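Side-chain contact in bifunctional endo-1,4-beta-xylanase A (Neocallimastix patriciarum, PDB 2VG9), which hydrolyses internal beta-1,4-xylosidic bonds of xylan as a family 11 endo-xylanase, here in an engineered loop-swap form: residues Y159-Q164 with K179-Q184. Residues are numbered along the deposited sequence; the frame is centred on the assembly and turned at random.
Sequences YFSVRQ and KEWAKQ
The CA atoms of the two segments come nearest at Tyr159 and Trp181, 7.6 Å apart, where the end of strand 153-163 passes helix 174-182. Trp181 reaches across and lays its indole against the strand. Tyr159 CB sits almost squarely over one indole face, 3.9 Å from the centroid of the six-membered ring, a CH-pi contact. With Tyr159 CG anti to its own carbonyl carbon (chi1 -62°), the phenol is carried alongside the indole, and chi2 near -10° turns its edge toward the indole face. Tyr159 CD2 lies 3.8 Å from Trp181 CE3, and the phenol makes an offset edge-to-face pair with the five-membered ring of Trp181, the planes meeting at 72°. Near the indole plane, Trp181 NE1 points a weak, bent hydrogen bond at Ser161 OG, 3.2 Å away; the bond is doubtful, since the place of Ser161 OG is less certain. The far end of the phenol is held separately, its OH bonded to Gly187 O, and Trp186 meets the rings of both Tyr159 and Trp181. All four touching residues are buried. This is the single alpha-helix of the GH11 beta-jelly roll, packed through aromatic side chains on strand 153-163 of the curled, mixed sheet.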
# COMPACT_ATOMS: atom_id res chain seq x y z
N TYR A 159 -7.67 6.30 3.76
CA TYR A 159 -8.81 5.83 2.95
C TYR A 159 -8.56 4.37 2.61
O TYR A 159 -7.44 3.99 2.31
CB TYR A 159 -9.02 6.64 1.66
CG TYR A 159 -9.32 8.10 1.83
CD1 TYR A 159 -9.63 8.64 3.09
CD2 TYR A 159 -9.37 8.94 0.72
CE1 TYR A 159 -9.91 10.01 3.25
CE2 TYR A 159 -9.65 10.30 0.86
CZ TYR A 159 -9.93 10.83 2.13
OH TYR A 159 -10.20 12.18 2.25
N PHE A 160 -9.63 3.59 2.64
CA PHE A 160 -9.61 2.14 2.42
C PHE A 160 -10.65 1.71 1.44
O PHE A 160 -11.78 2.19 1.51
CB PHE A 160 -9.93 1.37 3.73
CG PHE A 160 -8.84 1.49 4.78
CD1 PHE A 160 -7.79 0.57 4.81
CD2 PHE A 160 -8.88 2.55 5.74
CE1 PHE A 160 -6.75 0.68 5.78
CE2 PHE A 160 -7.87 2.66 6.71
CZ PHE A 160 -6.80 1.73 6.72
N SER A 161 -10.24 0.78 0.56
CA SER A 161 -11.11 -0.13 -0.17
C SER A 161 -10.63 -1.52 0.21
O SER A 161 -9.47 -1.88 -0.03
CB SER A 161 -10.89 -0.01 -1.67
OG SER A 161 -11.49 1.13 -2.22
N VAL A 162 -11.52 -2.33 0.77
CA VAL A 162 -11.12 -3.68 1.12
C VAL A 162 -11.87 -4.65 0.22
O VAL A 162 -13.10 -4.69 0.25
CB VAL A 162 -11.40 -3.95 2.62
CG1 VAL A 162 -11.07 -5.42 2.99
CG2 VAL A 162 -10.62 -2.93 3.47
N ARG A 163 -11.13 -5.40 -0.59
CA ARG A 163 -11.73 -6.41 -1.48
C ARG A 163 -12.39 -7.53 -0.66
O ARG A 163 -11.75 -8.12 0.23
CB ARG A 163 -10.67 -7.04 -2.40
CG ARG A 163 -11.30 -7.79 -3.56
CD ARG A 163 -10.25 -8.37 -4.53
NE ARG A 163 -10.86 -9.24 -5.56
CZ ARG A 163 -11.32 -8.79 -6.73
NH1 ARG A 163 -11.19 -7.51 -7.03
NH2 ARG A 163 -11.82 -9.62 -7.64
N GLN A 164 -13.65 -7.81 -0.98
CA GLN A 164 -14.42 -8.80 -0.23
C GLN A 164 -13.98 -10.25 -0.53
O GLN A 164 -13.97 -11.09 0.37
CB GLN A 164 -15.94 -8.58 -0.40
CG GLN A 164 -16.37 -7.18 0.14
CD GLN A 164 -15.97 -6.99 1.60
OE1 GLN A 164 -15.02 -6.27 1.93
NE2 GLN A 164 -16.66 -7.67 2.46
N LYS A 179 -12.25 7.72 -7.50
CA LYS A 179 -13.57 8.31 -7.86
C LYS A 179 -14.63 7.97 -6.82
O LYS A 179 -15.38 8.84 -6.38
CB LYS A 179 -14.06 7.82 -9.22
CG LYS A 179 -13.49 8.55 -10.43
CD LYS A 179 -14.05 7.93 -11.74
CE LYS A 179 -12.97 7.91 -12.85
NZ LYS A 179 -13.56 8.01 -14.24
N GLU A 180 -14.68 6.69 -6.43
CA GLU A 180 -15.56 6.23 -5.35
C GLU A 180 -15.33 6.95 -4.05
O GLU A 180 -16.32 7.28 -3.37
CB GLU A 180 -15.49 4.70 -5.15
CG GLU A 180 -16.15 3.90 -6.30
CD GLU A 180 -17.69 4.00 -6.35
OE1 GLU A 180 -18.32 4.60 -5.46
OE2 GLU A 180 -18.29 3.46 -7.30
N TRP A 181 -14.07 7.17 -3.65
CA TRP A 181 -13.80 7.93 -2.42
C TRP A 181 -14.24 9.40 -2.55
O TRP A 181 -14.84 9.98 -1.61
CB TRP A 181 -12.33 7.82 -2.03
CG TRP A 181 -11.82 6.40 -1.82
CD1 TRP A 181 -12.54 5.27 -1.47
CD2 TRP A 181 -10.45 5.97 -1.95
NE1 TRP A 181 -11.69 4.17 -1.40
CE2 TRP A 181 -10.41 4.58 -1.68
CE3 TRP A 181 -9.26 6.62 -2.29
CZ2 TRP A 181 -9.23 3.85 -1.74
CZ3 TRP A 181 -8.09 5.90 -2.33
CH2 TRP A 181 -8.08 4.52 -2.08
N ALA A 182 -13.96 9.98 -3.71
CA ALA A 182 -14.39 11.33 -4.05
C ALA A 182 -15.92 11.46 -3.95
O ALA A 182 -16.41 12.45 -3.40
CB ALA A 182 -13.88 11.71 -5.44
N LYS A 183 -16.64 10.45 -4.42
CA LYS A 183 -18.11 10.42 -4.39
C LYS A 183 -18.68 10.49 -2.98
O LYS A 183 -19.85 10.81 -2.84
CB LYS A 183 -18.64 9.14 -5.03
CG LYS A 183 -19.14 9.26 -6.43
CD LYS A 183 -19.42 7.87 -6.97
CE LYS A 183 -20.23 7.91 -8.24
NZ LYS A 183 -19.42 8.40 -9.40
N GLN A 184 -17.88 10.11 -1.98
CA GLN A 184 -18.30 10.13 -0.57
C GLN A 184 -18.20 11.50 0.03
O GLN A 184 -18.68 11.75 1.15
CB GLN A 184 -17.47 9.15 0.28
CG GLN A 184 -17.40 7.69 -0.25
CD GLN A 184 -18.77 7.14 -0.68
OE1 GLN A 184 -18.99 6.77 -1.87
NE2 GLN A 184 -19.70 7.09 0.26